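Local structure of cellulosomal scaffoldin (Bacteroides cellulosolvens, 2XBT) at residues K11-N16 / K31-G36; S43-R48 / I91-G96; Y65-S70 / S109-Q114. The protein probably binds cellulose through this family 3b carbohydrate-binding module, one domain of a much longer secreted scaffoldin of the cellulosome. One frame throughout, in Å; residues are numbered along the deposited sequence.

Interaction 1 of 3, residues K11-N16 / K31-G36; sequences KLLFSN and KLQNTG
Gln33 of strand 31-34 lies beside Lys11 and over Leu13 of the antiparallel strand 11-15, on the partly solvent-facing side of a beta hairpin. Two hydrogen-bonded pairs, Lys11 with Gln33 and Leu13 with Lys31, set the register. Both bonds of each pair form, that from Leu13 N to Lys31 O being almost straight at 2.8 Å and 178°.

The glutamine chain can be followed outward. Gln33 CB lies 3.9 Å from Lys11 O. Because CG is anti to the carbonyl carbon (chi1 -69°) and the chain then runs extended, the amide passes obliquely across the tip of Leu13, whose methyl CD1 lies 4.0 Å from Gln33 CD. At the end, Gln33 OE1 accepts a hydrogen bond from a water at 2.8 Å; the same water accepts from Lys11 NZ at 3.0 Å. NE2 turns to the carboxylate of Glu110, which also receives a salt bridge from Lys31 NZ.

On the other face, Leu12 and Leu32 form the non-hydrogen-bonded pair. Leu12 CD1 leans to within 4.3 Å of Leu32 CB; Leu12 also packs on Met30, and Leu32 on Val111.

The chemistry divides by face: Leu12 and Leu32 face the buried interior, while outside the OE1 end of the amide and its water link Gln33 to Lys11, the NE2 end joins the hairpin to strand 110-119, and the carboxylate of Glu110 probably offsets the charge of Lys31.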
# COMPACT_ATOMS: atom_id res chain seq x y z
N LYS A 11 -6.74 9.64 -2.91
CA LYS A 11 -7.53 8.70 -2.12
C LYS A 11 -7.12 7.27 -2.42
O LYS A 11 -6.86 6.93 -3.57
CB LYS A 11 -9.01 8.92 -2.44
CG LYS A 11 -9.96 7.87 -1.94
CD LYS A 11 -11.39 8.30 -2.24
CE LYS A 11 -12.38 7.16 -2.07
NZ LYS A 11 -13.79 7.57 -2.37
N LEU A 12 -7.04 6.43 -1.38
CA LEU A 12 -6.63 5.05 -1.57
C LEU A 12 -7.80 4.11 -1.35
O LEU A 12 -8.49 4.20 -0.34
CB LEU A 12 -5.51 4.68 -0.59
CG LEU A 12 -4.86 3.31 -0.76
CD1 LEU A 12 -4.14 3.24 -2.10
CD2 LEU A 12 -3.88 3.01 0.37
N LEU A 13 -8.02 3.22 -2.32
CA LEU A 13 -8.94 2.11 -2.16
C LEU A 13 -8.10 0.85 -1.96
O LEU A 13 -7.00 0.74 -2.50
CB LEU A 13 -9.86 1.97 -3.38
CG LEU A 13 -10.76 3.18 -3.69
CD1 LEU A 13 -11.48 3.00 -5.02
CD2 LEU A 13 -11.77 3.39 -2.57
N PHE A 14 -8.61 -0.08 -1.17
CA PHE A 14 -7.81 -1.24 -0.81
C PHE A 14 -8.66 -2.50 -0.87
O PHE A 14 -9.84 -2.48 -0.51
CB PHE A 14 -7.26 -1.07 0.62
CG PHE A 14 -6.37 -2.20 1.07
CD1 PHE A 14 -5.00 -2.13 0.89
CD2 PHE A 14 -6.91 -3.33 1.66
CE1 PHE A 14 -4.18 -3.16 1.29
CE2 PHE A 14 -6.11 -4.37 2.06
CZ PHE A 14 -4.74 -4.29 1.88
N SER A 15 -8.07 -3.59 -1.33
CA SER A 15 -8.65 -4.91 -1.13
C SER A 15 -7.56 -5.95 -1.00
O SER A 15 -6.42 -5.70 -1.36
CB SER A 15 -9.59 -5.29 -2.27
OG SER A 15 -8.87 -5.93 -3.30
N ASN A 16 -7.91 -7.12 -0.49
CA ASN A 16 -6.92 -8.18 -0.29
C ASN A 16 -7.47 -9.53 -0.77
O ASN A 16 -7.01 -10.58 -0.32
CB ASN A 16 -6.47 -8.25 1.17
CG ASN A 16 -7.62 -8.37 2.14
OD1 ASN A 16 -8.75 -8.67 1.76
ND2 ASN A 16 -7.34 -8.12 3.42
N LYS A 31 -5.90 0.87 -5.31
CA LYS A 31 -6.15 1.85 -6.34
C LYS A 31 -5.95 3.20 -5.72
O LYS A 31 -6.65 3.56 -4.78
CB LYS A 31 -7.61 1.80 -6.81
CG LYS A 31 -7.87 0.93 -8.00
CD LYS A 31 -9.20 1.34 -8.63
CE LYS A 31 -9.68 0.35 -9.67
NZ LYS A 31 -10.98 0.80 -10.28
N LEU A 32 -4.99 3.94 -6.24
CA LEU A 32 -4.77 5.29 -5.77
C LEU A 32 -5.43 6.22 -6.77
O LEU A 32 -5.11 6.18 -7.96
CB LEU A 32 -3.27 5.56 -5.63
CG LEU A 32 -2.82 6.98 -5.26
CD1 LEU A 32 -3.39 7.46 -3.93
CD2 LEU A 32 -1.29 7.05 -5.25
N GLN A 33 -6.38 7.03 -6.30
CA GLN A 33 -7.14 7.92 -7.17
C GLN A 33 -6.81 9.39 -6.93
O GLN A 33 -6.49 9.80 -5.82
CB GLN A 33 -8.65 7.73 -6.95
CG GLN A 33 -9.20 6.42 -7.43
CD GLN A 33 -10.68 6.27 -7.13
OE1 GLN A 33 -11.19 6.82 -6.16
NE2 GLN A 33 -11.38 5.51 -7.97
N ASN A 34 -6.89 10.18 -7.99
CA ASN A 34 -6.79 11.62 -7.86
C ASN A 34 -8.18 12.16 -8.17
O ASN A 34 -8.68 11.96 -9.26
CB ASN A 34 -5.73 12.16 -8.83
CG ASN A 34 -5.73 13.68 -8.93
OD1 ASN A 34 -6.26 14.38 -8.07
ND2 ASN A 34 -5.13 14.20 -9.99
N THR A 35 -8.81 12.81 -7.20
CA THR A 35 -10.19 13.25 -7.35
C THR A 35 -10.29 14.71 -7.81
O THR A 35 -11.39 15.22 -8.04
CB THR A 35 -10.91 13.21 -6.01
OG1 THR A 35 -10.25 14.11 -5.11
CG2 THR A 35 -10.90 11.80 -5.44
N GLY A 36 -9.15 15.37 -7.93
CA GLY A 36 -9.12 16.80 -8.24
C GLY A 36 -8.46 17.16 -9.55
O GLY A 36 -8.26 16.31 -10.42
O HOH W 1 -13.74 6.35 -5.11

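Interaction 2 of 3, residues S43-R48 / I91-G96; sequences SKITIR and IKLASG. With NO3 (nitrate ion), chain B.
Ile47 and Ile91 form the hydrogen-bonded pair at the heart of this antiparallel contact between strands 45-48 and 91-93. Each nitrogen donates to the other's carbonyl, at 2.9 Å from Ile47 N to Ile91 O and 2.8 Å from Ile91 N to Ile47 O.

Apolar packing follows on the inner face. Ile45 CG2, anti to its own nitrogen, lies alongside Leu93 CD1 at 4.0 Å, and Ile47 and Ile91 both reach Met30 of the facing sheet.

Water takes over where the strands part. One water accepts from Lys92 NZ and donates to Ser43 O, each at 3.0 Å, linking the lysine tip to the 3-10 turn before strand 45-48. On this outer face the Lys92 chain runs beside Thr46, with Lys92 CG 3.5 Å from Thr46 CG2, and a bend at the last torsion (chi4 -62°) turns NZ back toward the same methyl.

Charge gathers at Arg48, whose NH1 and NH2 make weak hydrogen bonds to a nitrate, probably from the crystallisation liquor, whose nitrogen lies in the guanidinium plane, at its edge. Arg48 NE forms a salt bridge with Glu90, and Tyr149 adds a cation-pi contact.

Strand 45-51 lies between 85-93 and 147-150, an inner position in one sheet of the beta sandwich characteristic of family 3 carbohydrate-binding modules.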
# COMPACT_ATOMS: atom_id res chain seq x y z
N SER A 43 6.42 8.99 -9.15
CA SER A 43 7.75 8.73 -8.60
C SER A 43 7.91 9.33 -7.20
O SER A 43 8.86 9.00 -6.48
CB SER A 43 8.85 9.26 -9.52
OG SER A 43 8.93 10.67 -9.46
N LYS A 44 6.97 10.19 -6.82
CA LYS A 44 7.01 10.82 -5.50
C LYS A 44 6.07 10.18 -4.50
O LYS A 44 5.96 10.63 -3.38
CB LYS A 44 6.72 12.31 -5.60
CG LYS A 44 7.76 13.07 -6.39
CD LYS A 44 7.41 14.55 -6.43
CE LYS A 44 8.56 15.34 -7.02
NZ LYS A 44 8.92 14.80 -8.34
N ILE A 45 5.38 9.12 -4.92
CA ILE A 45 4.45 8.43 -4.04
C ILE A 45 5.13 7.25 -3.34
O ILE A 45 5.84 6.47 -3.98
CB ILE A 45 3.26 7.87 -4.84
CG1 ILE A 45 2.34 9.00 -5.34
CG2 ILE A 45 2.49 6.85 -4.02
CD1 ILE A 45 1.42 9.58 -4.28
N THR A 46 4.91 7.12 -2.04
CA THR A 46 5.25 5.90 -1.33
C THR A 46 4.04 5.42 -0.56
O THR A 46 3.17 6.22 -0.16
CB THR A 46 6.44 6.10 -0.36
OG1 THR A 46 6.20 7.23 0.47
CG2 THR A 46 7.69 6.35 -1.15
N ILE A 47 3.95 4.10 -0.38
CA ILE A 47 2.86 3.51 0.36
C ILE A 47 3.45 2.63 1.43
O ILE A 47 4.41 1.91 1.17
CB ILE A 47 1.98 2.68 -0.57
CG1 ILE A 47 1.37 3.60 -1.62
CG2 ILE A 47 0.86 1.98 0.23
CD1 ILE A 47 0.68 2.85 -2.75
N ARG A 48 2.91 2.69 2.65
CA ARG A 48 3.42 1.82 3.71
C ARG A 48 2.33 0.94 4.25
O ARG A 48 1.23 1.41 4.58
CB ARG A 48 4.04 2.63 4.85
CG ARG A 48 5.24 3.46 4.41
CD ARG A 48 5.80 4.28 5.57
NE ARG A 48 7.06 4.88 5.18
CZ ARG A 48 7.93 5.47 6.00
NH1 ARG A 48 7.69 5.53 7.31
NH2 ARG A 48 9.05 5.98 5.52
N ILE A 91 6.29 0.61 -0.46
CA ILE A 91 6.16 0.44 -1.90
C ILE A 91 6.41 1.78 -2.58
O ILE A 91 5.83 2.80 -2.21
CB ILE A 91 4.77 -0.11 -2.24
CG1 ILE A 91 4.60 -1.50 -1.61
CG2 ILE A 91 4.56 -0.19 -3.75
CD1 ILE A 91 3.19 -2.01 -1.68
N LYS A 92 7.31 1.78 -3.56
CA LYS A 92 7.64 3.00 -4.27
C LYS A 92 7.26 2.82 -5.72
O LYS A 92 7.52 1.77 -6.30
CB LYS A 92 9.13 3.29 -4.19
CG LYS A 92 9.60 3.94 -2.90
CD LYS A 92 11.04 4.42 -3.08
CE LYS A 92 11.55 5.17 -1.85
NZ LYS A 92 10.75 6.40 -1.60
N LEU A 93 6.62 3.83 -6.30
CA LEU A 93 6.26 3.79 -7.71
C LEU A 93 7.37 4.51 -8.45
O LEU A 93 7.93 5.46 -7.93
CB LEU A 93 4.91 4.48 -7.91
CG LEU A 93 3.80 3.77 -7.13
CD1 LEU A 93 2.48 4.51 -7.27
CD2 LEU A 93 3.66 2.32 -7.61
N ALA A 94 7.72 4.02 -9.63
CA ALA A 94 8.94 4.48 -10.29
C ALA A 94 8.71 5.62 -11.27
O ALA A 94 9.54 6.52 -11.39
CB ALA A 94 9.67 3.33 -10.97
N SER A 95 7.60 5.58 -11.98
CA SER A 95 7.40 6.53 -13.07
C SER A 95 5.94 6.80 -13.38
O SER A 95 5.05 6.13 -12.88
CB SER A 95 8.07 6.00 -14.34
OG SER A 95 7.36 4.88 -14.85
N GLY A 96 5.70 7.80 -14.23
CA GLY A 96 4.36 8.05 -14.69
C GLY A 96 3.65 9.11 -13.88
O GLY A 96 4.16 9.61 -12.87
N NO3 B . 10.44 7.87 7.96
O1 NO3 B . 10.49 9.08 7.25
O2 NO3 B . 11.32 6.83 7.63
O3 NO3 B . 9.49 7.71 8.98
O HOH W 2 10.52 6.32 -7.12
O HOH W 3 9.51 8.08 -3.74
O HOH W 4 8.00 6.75 -5.29

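Interaction 3 of 3, residues Y65-S70 / S109-Q114; sequences YVSIGS and SEVTIQ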
# COMPACT_ATOMS: atom_id res chain seq x y z
N TYR A 65 0.82 -6.69 -10.68
CA TYR A 65 0.26 -5.76 -11.64
C TYR A 65 0.37 -4.31 -11.19
O TYR A 65 0.03 -3.98 -10.05
CB TYR A 65 -1.20 -6.11 -11.93
CG TYR A 65 -1.86 -5.14 -12.90
CD1 TYR A 65 -1.41 -5.04 -14.20
CD2 TYR A 65 -2.92 -4.34 -12.50
CE1 TYR A 65 -2.00 -4.16 -15.10
CE2 TYR A 65 -3.53 -3.46 -13.39
CZ TYR A 65 -3.05 -3.38 -14.69
OH TYR A 65 -3.62 -2.51 -15.60
N VAL A 66 0.86 -3.45 -12.07
CA VAL A 66 0.88 -2.02 -11.80
C VAL A 66 0.43 -1.34 -13.08
O VAL A 66 1.11 -1.45 -14.10
CB VAL A 66 2.27 -1.53 -11.41
CG1 VAL A 66 2.22 -0.05 -11.06
CG2 VAL A 66 2.82 -2.36 -10.24
N SER A 67 -0.70 -0.65 -13.02
CA SER A 67 -1.33 -0.13 -14.23
C SER A 67 -0.57 1.02 -14.89
O SER A 67 -0.73 1.27 -16.08
CB SER A 67 -2.78 0.28 -13.96
OG SER A 67 -2.85 1.42 -13.14
N ILE A 68 0.24 1.73 -14.11
CA ILE A 68 1.09 2.79 -14.64
C ILE A 68 2.47 2.66 -14.04
O ILE A 68 2.61 2.63 -12.82
CB ILE A 68 0.57 4.20 -14.27
CG1 ILE A 68 -0.88 4.38 -14.69
CG2 ILE A 68 1.48 5.27 -14.88
CD1 ILE A 68 -1.45 5.73 -14.26
N GLY A 69 3.49 2.58 -14.90
CA GLY A 69 4.87 2.43 -14.46
C GLY A 69 5.15 1.08 -13.81
O GLY A 69 4.72 0.03 -14.31
N SER A 70 5.86 1.13 -12.69
CA SER A 70 6.25 -0.08 -11.96
C SER A 70 6.40 0.21 -10.47
O SER A 70 6.52 1.36 -10.05
CB SER A 70 7.57 -0.63 -12.50
OG SER A 70 8.61 0.30 -12.27
N SER A 109 -6.41 9.03 -14.15
CA SER A 109 -6.51 9.69 -12.85
C SER A 109 -6.37 8.71 -11.69
O SER A 109 -6.47 9.09 -10.51
CB SER A 109 -7.82 10.47 -12.73
OG SER A 109 -8.94 9.62 -12.84
N GLU A 110 -6.14 7.44 -12.01
CA GLU A 110 -5.91 6.46 -10.97
C GLU A 110 -4.91 5.41 -11.42
O GLU A 110 -4.72 5.17 -12.61
CB GLU A 110 -7.22 5.81 -10.55
CG GLU A 110 -7.88 5.05 -11.66
CD GLU A 110 -9.07 4.24 -11.19
OE1 GLU A 110 -8.98 3.00 -11.22
OE2 GLU A 110 -10.09 4.86 -10.79
N VAL A 111 -4.28 4.78 -10.44
CA VAL A 111 -3.32 3.74 -10.72
C VAL A 111 -3.66 2.53 -9.85
O VAL A 111 -4.00 2.68 -8.67
CB VAL A 111 -1.88 4.20 -10.47
CG1 VAL A 111 -1.71 4.67 -9.02
CG2 VAL A 111 -0.91 3.08 -10.81
N THR A 112 -3.62 1.36 -10.46
CA THR A 112 -3.86 0.11 -9.74
C THR A 112 -2.54 -0.58 -9.41
O THR A 112 -1.69 -0.74 -10.28
CB THR A 112 -4.74 -0.83 -10.58
OG1 THR A 112 -6.03 -0.22 -10.75
CG2 THR A 112 -4.90 -2.17 -9.87
N ILE A 113 -2.38 -0.99 -8.16
CA ILE A 113 -1.17 -1.67 -7.73
C ILE A 113 -1.59 -2.98 -7.06
O ILE A 113 -2.37 -2.96 -6.10
CB ILE A 113 -0.40 -0.80 -6.72
CG1 ILE A 113 -0.09 0.57 -7.33
CG2 ILE A 113 0.87 -1.49 -6.23
CD1 ILE A 113 0.19 1.66 -6.31
N GLN A 114 -1.09 -4.10 -7.57
CA GLN A 114 -1.40 -5.40 -7.00
C GLN A 114 -0.11 -6.09 -6.63
O GLN A 114 0.75 -6.32 -7.47
CB GLN A 114 -2.20 -6.26 -7.98
CG GLN A 114 -3.48 -5.60 -8.44
CD GLN A 114 -4.29 -6.46 -9.39
OE1 GLN A 114 -3.92 -7.58 -9.71
NE2 GLN A 114 -5.42 -5.92 -9.84
O HOH W 5 -4.69 2.95 -14.35
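Tyr65 and Gln114 form an antiparallel hydrogen-bonded pair where strand 59-66 joins strand 110-119 along one sheet of the CBM3 beta sandwich. Their backbones exchange two bonds, the shorter from Gln114 N to Tyr65 O at 2.7 Å. Val66 and Ile113 are the next, non-hydrogen-bonded pair, after which the regular strand ends, although Ser67 stays bonded to Thr112.

The side chains of the outer face show how torsions select partners. Tyr65 has CG anti to its nitrogen (chi1 178°), which lays the ring along its strand with one edge against Thr112. The methyl CG2 of that threonine meets this edge near the ring plane, 3.9 Å from Tyr65 CD2. Gln114 passes the same tyrosine at a slant, its amide turned 68° from the ring, with OE1 against Tyr65 CB. The backbone nitrogen of Ser67 lies over one ring face, offset toward the rim.

On the inward side Val66, itself only partly buried, faces Val111 and Ile113, with Val66 CG1 at 4.4 Å from both Val111 CG2 and Ile113 CG1. Ile68, beyond the strand end, crosses Val111: Ile68 CB comes within 3.9 Å of Val111 CG2, and both residues touch Leu42.

Ser67 continues the pairing by a different route. Its N still donates to Thr112 O as a strand residue would, but its chi1 of 69° tucks OG between backbone nitrogen and carbonyl carbon and aims it at the partner strand. There Ser67 OG stands in for a main-chain carbonyl, accepting a nearly straight bond from Thr112 N at 2.8 Å. The hydroxyl's own proton goes to a water 2.7 Å from Ser67 OG, and that water in turn donates to Glu110 O.

Interactions 1 and 3 belong to one sheet: strand 22-34 pairs with 10-15 on one side and with 110-119 on the other, so Leu32 and Val111 share a backbone hydrogen bond between the two contacts, and a carboxylate of interaction 3 completes the polar outer face of interaction 1. Interaction 2 lies in the facing sheet. The sheets meet through buried aliphatic groups, Leu32 on Ile45 and Ile113 on both Leu93 and Ile47. All three contacts are partly buried, with apolar inner faces, but their outer chemistry differs: amide and lysine in interaction 1, water and ions in interaction 2, and in interaction 3 a tyrosine with a serine hydroxyl that prolongs the pairing beyond the strand end.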